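Local coordinates for protein 2-dehydro-3-deoxy-d-gluconate/2-dehydro-3-deoxy-phosphogluconate aldolase (Picrophilus torridus, PDB 4UXD) that acts as an aldolase of the dihydrodipicolinate synthetase family, folded as a parallel eight-stranded beta/alpha barrel that assembles with three further copies of itself, at residues I28-I33 / K52-I57; N48-Y53 / E274-K279; F85-E88 / P93-A96; G207-L212 / D232-L237. All coordinates share one frame; numbering follows the deposited sequence.

Contact 1 (I28-I33 / K52-I57); sequences IVCPMI and KYLEGI
Cys30 on strand 27-31 and Leu54 near the C-terminal end of helix 44-56 mark the nearest backbone approach, their CA atoms 7.8 Å apart, and both CA-CB bonds point into the gap. One forked side chain spans it. Leu54 CD2 lies against the thiol residue at two places, 3.4 Å from Cys30 CB and 3.5 Å from Cys30 SG. The other branch, CD1, is 3.8 Å from Cys30 SG and 4.1 Å from Met32 CG, so it touches both sulfur-containing residues. Cys30 holds its sulfur on the far side of the CA-CB bond from its own nitrogen (chi1 174°), which brings SG within touch of both leucine methyls. Met32 does not point straight at the helix; it touches with its CG methylene, the side chain slanting across Leu54. Around the pair, Thr228 and Asn229 also touch Cys30, and Leu62 of strand 61-63 packs on Met32. The backbone of Ile28 and Cys30 bonds to strand 61-63 at Tyr61. The contact thus closes the first beta-alpha-beta crossover of the barrel, strand 27-31, helix 44-56, strand 61-63, by setting the helix on the outer face of the strand. No hydrogen bond or ion pair crosses between the two segments. With all three touching residues buried, adhesion here comes from exclusion of water and from dispersion between methyls and polarisable sulfur.

Contact 2 (N48-Y53 / E274-K279); sequences NILIKY and EYFYKK
Phe276 reaches from helix 270-279 to Leu50 and Ile49 of helix 44-56, a crossing of two helices on the outside of the beta/alpha barrel. The phenyl ring leads with its outer end. Its CE1 is 3.6 Å from Leu50 CD1, and its CZ is 3.7 Å from Leu50 CB, so the leucine crosses the outer end of the ring at a slant, touching with CB and CD1. Ile49 CG2 adds a looser touch, 4.3 Å from Phe276 CZ. With CG of Phe276 anti to the backbone nitrogen (chi1 174°), the ring extends towards helix 44-56. One turn further along, Lys279 runs out beside it and crosses Tyr53 nearly at a right angle. Lys279 NZ ends 3.3 Å from Tyr53 CE1 and 3.7 Å from Tyr53 OH, close to the phenol but without a hydrogen bond to it. The short helical segments approach to 11.8 Å between axes at 90°, so the interface is confined to about one turn of each: buried at Phe276 and Leu50, open towards solvent at Lys279. Further out, Ile33 packs on Phe276, and Ile282 on Ile49. Helix 270-279 is itself held by Glu274, bonded to the backbone nitrogens of Gly294 and Ile295, and by Tyr277, whose OH bonds to Gly285 O and Leu36 N. On the exposed side of helix 44-56, Lys52 NZ donates to Asn48 OD1 at 3.2 Å, tilted 27° out of the amide carbonyl plane.

Contact 3 (F85-E88 / P93-A96); sequences FVRE and PIMA
Val86 and Arg87, towards the C-terminal end of helix 76-88, both meet the side chain of Ile94, the residue just before strand 95-97. The apolar part is a slanting touch of branch ends, Val86 CG1 to Ile94 CD1 at 3.8 Å. The same methyl also reaches the helix backbone, 3.4 Å from Arg87 CA. The second kind of contact is methyl over flat cation: the arginine chain bends at chi2 (71°) and chi3 (-58°), folding its guanidinium back so that Ile94 CD1 lies 3.4 Å above the plane, over the centre, with Arg87 CZ 3.5 Å from that methyl. The polar interactions are made by the guanidinium nitrogens. NH1 forms a salt bridge with Glu119 OE1 and a hydrogen bond with Gly117 O, while NH2 bonds to Ser90 O and Lys92 O; together they fix the rotation of the group. Glu119 OE1 also accepts from Ile94 N. In the barrel, the backbone of Met95 pairs with Leu62 of strand 61-63 and that of Ala96 with strand 120-123, while Phe85 packs on Thr47, Asn48 and Ile51 of helix 44-56.

Contact 4 (G207-L212 / D232-L237); sequences GQDDLL and DGIVRL. With IPA (isopropyl alcohol), chain G.
Ile234 drives its CD1 methyl between Asp209 and Leu212, and there the packing is close. That methyl is 3.5 Å from the carbonyl oxygen Asp209 O and 3.6 Å from Leu212 CD2; Asp209 CB also touches it, at 3.8 Å. Leu212 CD2 meets Leu237 CD2 at 3.7 Å, the two leucine side chains running antiparallel where they meet. The CG of Leu212 stands opposite the backbone nitrogen (chi1 -177°), which carries CD2 towards helix 233-240, where it meets both partners. Ile28 of strand 27-31 touches Leu212 and Ile234, and Glu252 of helix 245-264 touches both leucines. Such a seam joins the turn that follows strand 203-206 of the beta/alpha barrel to the start of helix 233-240, which comes after the next strand, 222-224. Polar groups flank it. The buried Asp209 carboxylate bonds to Thr227 OG1 and to a glycerol, which Gly207 O also holds, and buried Asp210 forms a salt bridge with Arg189 of a neighbouring subunit. Looser and partly exposed are Arg236, whose NE lies 3.5 Å from Asp232 OD2 in a salt bridge, and Gln208. Gln208 NE2 bonds to Ser184 O and donates to O2 of an isopropyl alcohol, probably from the crystallisation liquor like the glycerol, at 3.2 Å and nearly straight (161°).

Contacts 1, 3 and 4 are buried, whereas contact 2 lies farther out and ends at exposed Lys279. Contacts 1 and 2 share helix 44-56: one uses its inward side against the barrel, the other its flank against helix 270-279, and Met32 CE joins them by packing on Leu50 CD2 and Ile51 CG1. Contact 3 reaches the same sheet as contact 1, and Met32 SD meets Val86 CG1 at 4.2 Å. Contact 4 meets contact 1 through Ile28 and Ile57 but stays about 11 Å, nearest atoms, from contact 3. Chemistry follows place: sulfur and methyl in contact 1, an aromatic ring and lysine in contact 2, a guanidinium face in contact 3, and branched methyls in contact 4, beside carboxylates that bind glycerol and a neighbouring subunit.

Contact 1 (I28-I33 / K52-I57)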
loop_
_atom_site.group_PDB
_atom_site.type_symbol
_atom_site.label_atom_id
_atom_site.label_comp_id
_atom_site.label_asym_id
_atom_site.label_seq_id
_atom_site.Cartn_x
_atom_site.Cartn_y
_atom_site.Cartn_z
ATOM N N ILE A 28 -24.233 -19.883 -11.012
ATOM C CA ILE A 28 -23.886 -18.559 -11.496
ATOM C C ILE A 28 -24.812 -17.484 -10.965
ATOM O O ILE A 28 -26.030 -17.540 -11.123
ATOM C CB ILE A 28 -23.899 -18.524 -13.026
ATOM C CG1 ILE A 28 -22.907 -19.562 -13.574
ATOM C CG2 ILE A 28 -23.565 -17.111 -13.552
ATOM C CD1 ILE A 28 -21.485 -19.345 -13.133
ATOM N N VAL A 29 -24.191 -16.505 -10.321
ATOM C CA VAL A 29 -24.871 -15.397 -9.680
ATOM C C VAL A 29 -24.604 -14.132 -10.472
ATOM O O VAL A 29 -23.438 -13.790 -10.666
ATOM C CB VAL A 29 -24.362 -15.204 -8.238
ATOM C CG1 VAL A 29 -25.055 -14.018 -7.557
ATOM C CG2 VAL A 29 -24.528 -16.470 -7.446
ATOM N N CYS A 30 -25.645 -13.426 -10.929
ATOM C CA CYS A 30 -25.409 -12.117 -11.554
ATOM C C CYS A 30 -25.432 -10.966 -10.548
ATOM O O CYS A 30 -26.474 -10.657 -9.973
ATOM C CB CYS A 30 -26.419 -11.822 -12.641
ATOM S SG CYS A 30 -26.225 -10.130 -13.280
ATOM N N PRO A 31 -24.279 -10.312 -10.336
ATOM C CA PRO A 31 -24.351 -9.086 -9.543
ATOM C C PRO A 31 -24.905 -7.976 -10.431
ATOM O O PRO A 31 -24.181 -7.380 -11.242
ATOM C CB PRO A 31 -22.904 -8.849 -9.120
ATOM C CG PRO A 31 -22.092 -9.422 -10.224
ATOM C CD PRO A 31 -22.935 -10.528 -10.882
ATOM N N MET A 32 -26.211 -7.751 -10.301
ATOM C CA MET A 32 -26.954 -6.895 -11.221
ATOM C C MET A 32 -26.482 -5.452 -11.200
ATOM O O MET A 32 -26.270 -4.875 -10.130
ATOM C CB MET A 32 -28.444 -6.916 -10.888
ATOM C CG MET A 32 -29.096 -8.283 -10.946
ATOM S SD MET A 32 -30.837 -8.227 -10.465
ATOM C CE MET A 32 -31.492 -7.180 -11.765
ATOM N N ILE A 33 -26.335 -4.857 -12.382
ATOM C CA ILE A 33 -26.279 -3.407 -12.447
ATOM C C ILE A 33 -27.656 -2.873 -12.088
ATOM O O ILE A 33 -28.662 -3.570 -12.216
ATOM C CB ILE A 33 -25.870 -2.878 -13.835
ATOM C CG1 ILE A 33 -26.835 -3.392 -14.908
ATOM C CG2 ILE A 33 -24.434 -3.277 -14.153
ATOM C CD1 ILE A 33 -26.690 -2.696 -16.235
ATOM N N LYS A 52 -35.010 -10.086 -17.906
ATOM C CA LYS A 52 -35.448 -11.023 -18.934
ATOM C C LYS A 52 -34.253 -11.553 -19.725
ATOM O O LYS A 52 -34.289 -12.680 -20.232
ATOM C CB LYS A 52 -36.473 -10.367 -19.866
ATOM C CG LYS A 52 -37.822 -10.053 -19.202
ATOM C CD LYS A 52 -38.453 -11.273 -18.538
ATOM C CE LYS A 52 -39.970 -11.117 -18.382
ATOM N NZ LYS A 52 -40.391 -10.020 -17.462
ATOM N N TYR A 53 -33.194 -10.748 -19.824
ATOM C CA TYR A 53 -31.922 -11.236 -20.363
ATOM C C TYR A 53 -31.256 -12.264 -19.450
ATOM O O TYR A 53 -30.676 -13.244 -19.916
ATOM C CB TYR A 53 -30.949 -10.093 -20.586
ATOM C CG TYR A 53 -29.594 -10.585 -21.032
ATOM C CD1 TYR A 53 -29.371 -10.936 -22.359
ATOM C CD2 TYR A 53 -28.535 -10.711 -20.128
ATOM C CE1 TYR A 53 -28.146 -11.386 -22.785
ATOM C CE2 TYR A 53 -27.291 -11.163 -20.548
ATOM C CZ TYR A 53 -27.101 -11.505 -21.883
ATOM O OH TYR A 53 -25.869 -11.966 -22.318
ATOM N N LEU A 54 -31.327 -12.031 -18.146
ATOM C CA LEU A 54 -30.688 -12.917 -17.193
ATOM C C LEU A 54 -31.375 -14.261 -17.193
ATOM O O LEU A 54 -30.713 -15.305 -17.135
ATOM C CB LEU A 54 -30.696 -12.299 -15.789
ATOM C CG LEU A 54 -29.642 -11.209 -15.621
ATOM C CD1 LEU A 54 -29.891 -10.347 -14.400
ATOM C CD2 LEU A 54 -28.256 -11.848 -15.546
ATOM N N GLU A 55 -32.706 -14.235 -17.257
ATOM C CA GLU A 55 -33.481 -15.465 -17.286
ATOM C C GLU A 55 -33.153 -16.259 -18.557
ATOM O O GLU A 55 -32.991 -17.488 -18.514
ATOM C CB GLU A 55 -34.962 -15.146 -17.185
ATOM C CG GLU A 55 -35.360 -14.683 -15.787
ATOM C CD GLU A 55 -36.796 -14.182 -15.670
ATOM O OE1 GLU A 55 -37.508 -14.082 -16.696
ATOM O OE2 GLU A 55 -37.206 -13.886 -14.528
ATOM N N GLY A 56 -33.009 -15.538 -19.670
ATOM C CA GLY A 56 -32.697 -16.133 -20.960
ATOM C C GLY A 56 -31.416 -16.959 -21.001
ATOM O O GLY A 56 -31.416 -18.071 -21.536
ATOM N N ILE A 57 -30.329 -16.420 -20.448
ATOM C CA ILE A 57 -29.049 -17.139 -20.378
ATOM C C ILE A 57 -28.940 -18.035 -19.150
ATOM O O ILE A 57 -27.884 -18.585 -18.884
ATOM C CB ILE A 57 -27.847 -16.170 -20.366
ATOM C CG1 ILE A 57 -27.866 -15.300 -19.101
ATOM C CG2 ILE A 57 -27.842 -15.312 -21.644
ATOM C CD1 ILE A 57 -26.713 -14.324 -18.989
#

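Contact 2 (N48-Y53 / E274-K279)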
loop_
_atom_site.group_PDB
_atom_site.type_symbol
_atom_site.label_atom_id
_atom_site.label_comp_id
_atom_site.label_asym_id
_atom_site.label_seq_id
_atom_site.Cartn_x
_atom_site.Cartn_y
_atom_site.Cartn_z
ATOM N N ASN A 48 -36.224 -4.434 -16.155
ATOM C CA ASN A 48 -37.000 -5.571 -16.641
ATOM C C ASN A 48 -36.316 -6.195 -17.858
ATOM O O ASN A 48 -36.216 -7.412 -17.983
ATOM C CB ASN A 48 -38.427 -5.139 -16.987
ATOM C CG ASN A 48 -39.397 -6.302 -16.995
ATOM O OD1 ASN A 48 -39.636 -6.918 -18.034
ATOM N ND2 ASN A 48 -39.961 -6.612 -15.832
ATOM N N ILE A 49 -35.832 -5.345 -18.749
ATOM C CA ILE A 49 -35.113 -5.808 -19.919
ATOM C C ILE A 49 -33.957 -6.680 -19.480
ATOM O O ILE A 49 -33.673 -7.696 -20.102
ATOM C CB ILE A 49 -34.620 -4.622 -20.758
ATOM C CG1 ILE A 49 -35.818 -4.026 -21.508
ATOM C CG2 ILE A 49 -33.533 -5.049 -21.738
ATOM C CD1 ILE A 49 -35.628 -2.600 -21.996
ATOM N N LEU A 50 -33.335 -6.284 -18.371
ATOM C CA LEU A 50 -32.180 -6.971 -17.811
ATOM C C LEU A 50 -32.552 -8.305 -17.169
ATOM O O LEU A 50 -31.886 -9.328 -17.392
ATOM C CB LEU A 50 -31.493 -6.075 -16.774
ATOM C CG LEU A 50 -30.364 -6.737 -15.970
ATOM C CD1 LEU A 50 -29.309 -7.303 -16.903
ATOM C CD2 LEU A 50 -29.741 -5.755 -14.983
ATOM N N ILE A 51 -33.589 -8.274 -16.342
ATOM C CA ILE A 51 -34.121 -9.480 -15.720
ATOM C C ILE A 51 -34.487 -10.528 -16.767
ATOM O O ILE A 51 -34.310 -11.719 -16.545
ATOM C CB ILE A 51 -35.369 -9.160 -14.872
ATOM C CG1 ILE A 51 -34.969 -8.381 -13.625
ATOM C CG2 ILE A 51 -36.098 -10.432 -14.451
ATOM C CD1 ILE A 51 -36.099 -7.648 -12.981
ATOM N N LYS A 52 -35.010 -10.086 -17.906
ATOM C CA LYS A 52 -35.448 -11.023 -18.934
ATOM C C LYS A 52 -34.253 -11.553 -19.725
ATOM O O LYS A 52 -34.289 -12.680 -20.232
ATOM C CB LYS A 52 -36.473 -10.367 -19.866
ATOM C CG LYS A 52 -37.822 -10.053 -19.202
ATOM C CD LYS A 52 -38.453 -11.273 -18.538
ATOM C CE LYS A 52 -39.970 -11.117 -18.382
ATOM N NZ LYS A 52 -40.391 -10.020 -17.462
ATOM N N TYR A 53 -33.194 -10.748 -19.824
ATOM C CA TYR A 53 -31.922 -11.236 -20.363
ATOM C C TYR A 53 -31.256 -12.264 -19.450
ATOM O O TYR A 53 -30.676 -13.244 -19.916
ATOM C CB TYR A 53 -30.949 -10.093 -20.586
ATOM C CG TYR A 53 -29.594 -10.585 -21.032
ATOM C CD1 TYR A 53 -29.371 -10.936 -22.359
ATOM C CD2 TYR A 53 -28.535 -10.711 -20.128
ATOM C CE1 TYR A 53 -28.146 -11.386 -22.785
ATOM C CE2 TYR A 53 -27.291 -11.163 -20.548
ATOM C CZ TYR A 53 -27.101 -11.505 -21.883
ATOM O OH TYR A 53 -25.869 -11.966 -22.318
ATOM N N GLU A 274 -22.416 1.097 -19.744
ATOM C CA GLU A 274 -22.426 1.397 -21.167
ATOM C C GLU A 274 -22.673 0.123 -21.975
ATOM O O GLU A 274 -23.483 0.103 -22.907
ATOM C CB GLU A 274 -21.110 2.044 -21.595
ATOM C CG GLU A 274 -21.103 2.521 -23.036
ATOM C CD GLU A 274 -19.906 3.408 -23.357
ATOM O OE1 GLU A 274 -19.214 3.831 -22.406
ATOM O OE2 GLU A 274 -19.651 3.673 -24.557
ATOM N N TYR A 275 -21.990 -0.949 -21.594
ATOM C CA TYR A 275 -22.021 -2.173 -22.367
ATOM C C TYR A 275 -23.437 -2.701 -22.394
ATOM O O TYR A 275 -23.902 -3.212 -23.412
ATOM C CB TYR A 275 -21.060 -3.206 -21.783
ATOM C CG TYR A 275 -20.593 -4.245 -22.771
ATOM C CD1 TYR A 275 -21.471 -5.193 -23.280
ATOM C CD2 TYR A 275 -19.272 -4.289 -23.189
ATOM C CE1 TYR A 275 -21.047 -6.151 -24.183
ATOM C CE2 TYR A 275 -18.838 -5.244 -24.092
ATOM C CZ TYR A 275 -19.729 -6.175 -24.587
ATOM O OH TYR A 275 -19.303 -7.130 -25.489
ATOM N N PHE A 276 -24.127 -2.559 -21.272
ATOM C CA PHE A 276 -25.517 -2.974 -21.182
ATOM C C PHE A 276 -26.430 -2.044 -21.988
ATOM O O PHE A 276 -27.413 -2.479 -22.590
ATOM C CB PHE A 276 -25.978 -3.004 -19.730
ATOM C CG PHE A 276 -27.438 -3.285 -19.588
ATOM C CD1 PHE A 276 -27.912 -4.584 -19.669
ATOM C CD2 PHE A 276 -28.349 -2.244 -19.409
ATOM C CE1 PHE A 276 -29.270 -4.846 -19.548
ATOM C CE2 PHE A 276 -29.706 -2.505 -19.291
ATOM C CZ PHE A 276 -30.166 -3.802 -19.364
ATOM N N TYR A 277 -26.107 -0.762 -21.984
ATOM C CA TYR A 277 -26.943 0.228 -22.619
ATOM C C TYR A 277 -26.892 0.073 -24.135
ATOM O O TYR A 277 -27.926 0.073 -24.805
ATOM C CB TYR A 277 -26.508 1.636 -22.212
ATOM C CG TYR A 277 -26.799 2.012 -20.771
ATOM C CD1 TYR A 277 -27.817 1.404 -20.055
ATOM C CD2 TYR A 277 -26.048 2.987 -20.132
ATOM C CE1 TYR A 277 -28.081 1.757 -18.747
ATOM C CE2 TYR A 277 -26.305 3.347 -18.834
ATOM C CZ TYR A 277 -27.319 2.729 -18.140
ATOM O OH TYR A 277 -27.572 3.099 -16.833
ATOM N N LYS A 278 -25.682 -0.060 -24.662
ATOM C CA LYS A 278 -25.473 -0.187 -26.091
ATOM C C LYS A 278 -26.085 -1.474 -26.633
ATOM O O LYS A 278 -26.644 -1.491 -27.733
ATOM C CB LYS A 278 -23.975 -0.142 -26.417
ATOM C CG LYS A 278 -23.358 1.262 -26.384
ATOM C CD LYS A 278 -21.954 1.269 -26.990
ATOM C CE LYS A 278 -21.410 2.686 -27.216
ATOM N NZ LYS A 278 -22.019 3.385 -28.396
ATOM N N LYS A 279 -25.984 -2.546 -25.854
ATOM C CA LYS A 279 -26.413 -3.856 -26.305
ATOM C C LYS A 279 -27.920 -3.902 -26.511
ATOM O O LYS A 279 -28.408 -4.460 -27.494
ATOM C CB LYS A 279 -25.998 -4.939 -25.309
ATOM C CG LYS A 279 -26.841 -6.195 -25.435
ATOM C CD LYS A 279 -26.117 -7.455 -25.056
ATOM C CE LYS A 279 -26.516 -8.583 -25.999
ATOM N NZ LYS A 279 -26.702 -9.878 -25.304
#

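Contact 3 (F85-E88 / P93-A96)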
loop_
_atom_site.group_PDB
_atom_site.type_symbol
_atom_site.label_atom_id
_atom_site.label_comp_id
_atom_site.label_asym_id
_atom_site.label_seq_id
_atom_site.Cartn_x
_atom_site.Cartn_y
_atom_site.Cartn_z
ATOM N N PHE A 85 -38.976 -4.495 -6.816
ATOM C CA PHE A 85 -39.230 -4.642 -8.235
ATOM C C PHE A 85 -38.673 -5.966 -8.708
ATOM O O PHE A 85 -39.381 -6.775 -9.304
ATOM C CB PHE A 85 -38.621 -3.488 -9.028
ATOM C CG PHE A 85 -38.863 -3.575 -10.516
ATOM C CD1 PHE A 85 -40.069 -3.153 -11.066
ATOM C CD2 PHE A 85 -37.881 -4.060 -11.368
ATOM C CE1 PHE A 85 -40.293 -3.225 -12.447
ATOM C CE2 PHE A 85 -38.099 -4.126 -12.749
ATOM C CZ PHE A 85 -39.313 -3.713 -13.278
ATOM N N VAL A 86 -37.407 -6.200 -8.394
ATOM C CA VAL A 86 -36.727 -7.404 -8.833
ATOM C C VAL A 86 -37.426 -8.650 -8.300
ATOM O O VAL A 86 -37.578 -9.631 -9.026
ATOM C CB VAL A 86 -35.257 -7.374 -8.390
ATOM C CG1 VAL A 86 -34.567 -8.697 -8.666
ATOM C CG2 VAL A 86 -34.549 -6.220 -9.092
ATOM N N ARG A 87 -37.849 -8.607 -7.039
ATOM C CA ARG A 87 -38.552 -9.736 -6.439
ATOM C C ARG A 87 -39.899 -9.944 -7.106
ATOM O O ARG A 87 -40.391 -11.064 -7.157
ATOM C CB ARG A 87 -38.742 -9.541 -4.923
ATOM C CG ARG A 87 -39.744 -10.507 -4.246
ATOM C CD ARG A 87 -39.266 -11.969 -4.121
ATOM N NE ARG A 87 -38.932 -12.607 -5.396
ATOM C CZ ARG A 87 -38.209 -13.717 -5.513
ATOM N NH1 ARG A 87 -37.744 -14.345 -4.438
ATOM N NH2 ARG A 87 -37.936 -14.201 -6.712
ATOM N N GLU A 88 -40.484 -8.867 -7.625
ATOM C CA GLU A 88 -41.825 -8.937 -8.182
ATOM C C GLU A 88 -41.856 -9.204 -9.682
ATOM O O GLU A 88 -42.935 -9.387 -10.259
ATOM C CB GLU A 88 -42.577 -7.643 -7.896
ATOM C CG GLU A 88 -43.200 -7.588 -6.527
ATOM C CD GLU A 88 -43.908 -6.275 -6.281
ATOM O OE1 GLU A 88 -43.911 -5.418 -7.198
ATOM O OE2 GLU A 88 -44.458 -6.103 -5.175
ATOM N N PRO A 93 -34.374 -17.252 -7.707
ATOM C CA PRO A 93 -34.000 -16.995 -6.314
ATOM C C PRO A 93 -33.053 -15.782 -6.204
ATOM O O PRO A 93 -32.119 -15.624 -6.996
ATOM C CB PRO A 93 -33.315 -18.297 -5.892
ATOM C CG PRO A 93 -32.830 -18.911 -7.161
ATOM C CD PRO A 93 -33.849 -18.536 -8.202
ATOM N N ILE A 94 -33.315 -14.931 -5.220
ATOM C CA ILE A 94 -32.641 -13.645 -5.086
ATOM C C ILE A 94 -31.728 -13.645 -3.870
ATOM O O ILE A 94 -32.087 -14.177 -2.811
ATOM C CB ILE A 94 -33.675 -12.480 -4.975
ATOM C CG1 ILE A 94 -34.454 -12.353 -6.279
ATOM C CG2 ILE A 94 -32.993 -11.143 -4.673
ATOM C CD1 ILE A 94 -35.633 -11.428 -6.219
ATOM N N MET A 95 -30.537 -13.077 -4.053
ATOM C CA MET A 95 -29.647 -12.710 -2.949
ATOM C C MET A 95 -29.613 -11.197 -2.855
ATOM O O MET A 95 -29.054 -10.541 -3.723
ATOM C CB MET A 95 -28.228 -13.220 -3.169
ATOM C CG MET A 95 -28.106 -14.653 -3.602
ATOM S SD MET A 95 -26.372 -15.031 -3.922
ATOM C CE MET A 95 -26.422 -16.823 -4.025
ATOM N N ALA A 96 -30.202 -10.633 -1.817
ATOM C CA ALA A 96 -30.294 -9.181 -1.718
ATOM C C ALA A 96 -29.025 -8.577 -1.128
ATOM O O ALA A 96 -28.584 -8.960 -0.043
ATOM C CB ALA A 96 -31.501 -8.783 -0.882
#

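Contact 4 (G207-L212 / D232-L237)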
loop_
_atom_site.group_PDB
_atom_site.type_symbol
_atom_site.label_atom_id
_atom_site.label_comp_id
_atom_site.label_asym_id
_atom_site.label_seq_id
_atom_site.Cartn_x
_atom_site.Cartn_y
_atom_site.Cartn_z
ATOM N N GLY A 207 -15.672 -14.223 -7.101
ATOM C CA GLY A 207 -16.292 -12.978 -7.504
ATOM C C GLY A 207 -15.694 -12.371 -8.744
ATOM O O GLY A 207 -16.194 -11.369 -9.246
ATOM N N GLN A 208 -14.607 -12.957 -9.230
ATOM C CA GLN A 208 -13.926 -12.419 -10.409
ATOM C C GLN A 208 -14.062 -13.386 -11.569
ATOM O O GLN A 208 -13.609 -14.523 -11.490
ATOM C CB GLN A 208 -12.447 -12.141 -10.127
ATOM C CG GLN A 208 -12.185 -11.094 -9.056
ATOM C CD GLN A 208 -12.693 -9.705 -9.417
ATOM O OE1 GLN A 208 -13.181 -9.467 -10.523
ATOM N NE2 GLN A 208 -12.585 -8.779 -8.471
ATOM N N ASP A 209 -14.687 -12.904 -12.640
ATOM C CA ASP A 209 -15.068 -13.725 -13.784
ATOM C C ASP A 209 -13.896 -14.462 -14.429
ATOM O O ASP A 209 -14.034 -15.604 -14.868
ATOM C CB ASP A 209 -15.749 -12.852 -14.840
ATOM C CG ASP A 209 -16.867 -11.992 -14.266
ATOM O OD1 ASP A 209 -16.792 -11.590 -13.083
ATOM O OD2 ASP A 209 -17.826 -11.717 -15.013
ATOM N N ASP A 210 -12.739 -13.821 -14.502
ATOM C CA ASP A 210 -11.613 -14.473 -15.162
ATOM C C ASP A 210 -11.014 -15.600 -14.316
ATOM O O ASP A 210 -10.269 -16.435 -14.826
ATOM C CB ASP A 210 -10.536 -13.450 -15.542
ATOM C CG ASP A 210 -10.226 -12.473 -14.439
ATOM O OD1 ASP A 210 -11.083 -12.247 -13.553
ATOM O OD2 ASP A 210 -9.105 -11.915 -14.485
ATOM N N LEU A 211 -11.376 -15.650 -13.038
ATOM C CA LEU A 211 -10.821 -16.626 -12.120
ATOM C C LEU A 211 -11.743 -17.829 -11.887
ATOM O O LEU A 211 -11.389 -18.769 -11.150
ATOM C CB LEU A 211 -10.502 -15.963 -10.785
ATOM C CG LEU A 211 -9.528 -14.786 -10.773
ATOM C CD1 LEU A 211 -9.089 -14.552 -9.335
ATOM C CD2 LEU A 211 -8.322 -14.988 -11.661
ATOM N N LEU A 212 -12.906 -17.812 -12.525
ATOM C CA LEU A 212 -13.916 -18.848 -12.313
ATOM C C LEU A 212 -13.387 -20.256 -12.585
ATOM O O LEU A 212 -13.627 -21.176 -11.804
ATOM C CB LEU A 212 -15.142 -18.582 -13.197
ATOM C CG LEU A 212 -16.318 -19.549 -13.022
ATOM C CD1 LEU A 212 -16.763 -19.657 -11.548
ATOM C CD2 LEU A 212 -17.489 -19.109 -13.889
ATOM N N ASP A 232 -23.284 -14.194 -21.990
ATOM C CA ASP A 232 -23.569 -15.543 -21.514
ATOM C C ASP A 232 -22.285 -16.373 -21.313
ATOM O O ASP A 232 -22.347 -17.524 -20.859
ATOM C CB ASP A 232 -24.495 -16.257 -22.504
ATOM C CG ASP A 232 -23.834 -16.475 -23.868
ATOM O OD1 ASP A 232 -22.895 -15.719 -24.211
ATOM O OD2 ASP A 232 -24.251 -17.398 -24.598
ATOM N N GLY A 233 -21.140 -15.787 -21.665
ATOM C CA GLY A 233 -19.850 -16.465 -21.591
ATOM C C GLY A 233 -19.609 -17.235 -20.305
ATOM O O GLY A 233 -19.329 -18.430 -20.330
ATOM N N ILE A 234 -19.736 -16.552 -19.175
ATOM C CA ILE A 234 -19.572 -17.194 -17.880
ATOM C C ILE A 234 -20.516 -18.371 -17.680
ATOM O O ILE A 234 -20.136 -19.353 -17.049
ATOM C CB ILE A 234 -19.779 -16.185 -16.730
ATOM C CG1 ILE A 234 -18.506 -15.366 -16.521
ATOM C CG2 ILE A 234 -20.175 -16.883 -15.410
ATOM C CD1 ILE A 234 -17.322 -16.163 -16.002
ATOM N N VAL A 235 -21.739 -18.294 -18.195
ATOM C CA VAL A 235 -22.707 -19.365 -17.938
ATOM C C VAL A 235 -22.437 -20.622 -18.785
ATOM O O VAL A 235 -22.544 -21.749 -18.278
ATOM C CB VAL A 235 -24.142 -18.894 -18.173
ATOM C CG1 VAL A 235 -25.134 -20.040 -17.912
ATOM C CG2 VAL A 235 -24.445 -17.722 -17.272
ATOM N N ARG A 236 -22.102 -20.428 -20.060
ATOM C CA ARG A 236 -21.629 -21.526 -20.902
ATOM C C ARG A 236 -20.480 -22.237 -20.200
ATOM O O ARG A 236 -20.501 -23.454 -20.038
ATOM C CB ARG A 236 -21.176 -21.025 -22.283
ATOM C CG ARG A 236 -22.284 -20.344 -23.087
ATOM C CD ARG A 236 -21.908 -20.112 -24.544
ATOM N NE ARG A 236 -21.124 -18.899 -24.737
ATOM C CZ ARG A 236 -19.822 -18.852 -25.018
ATOM N NH1 ARG A 236 -19.102 -19.964 -25.155
ATOM N NH2 ARG A 236 -19.232 -17.667 -25.169
ATOM N N LEU A 237 -19.494 -21.455 -19.769
ATOM C CA LEU A 237 -18.323 -21.975 -19.071
ATOM C C LEU A 237 -18.695 -22.939 -17.957
ATOM O O LEU A 237 -18.211 -24.072 -17.922
ATOM C CB LEU A 237 -17.502 -20.822 -18.497
ATOM C CG LEU A 237 -16.197 -21.178 -17.791
ATOM C CD1 LEU A 237 -15.287 -19.977 -17.823
ATOM C CD2 LEU A 237 -16.386 -21.636 -16.341
HETATM C C1 IPA G . -14.256 -3.908 -8.874
HETATM C C2 IPA G . -14.021 -5.332 -8.399
HETATM C C3 IPA G . -12.693 -5.456 -7.654
HETATM O O2 IPA G . -14.004 -6.138 -9.551
#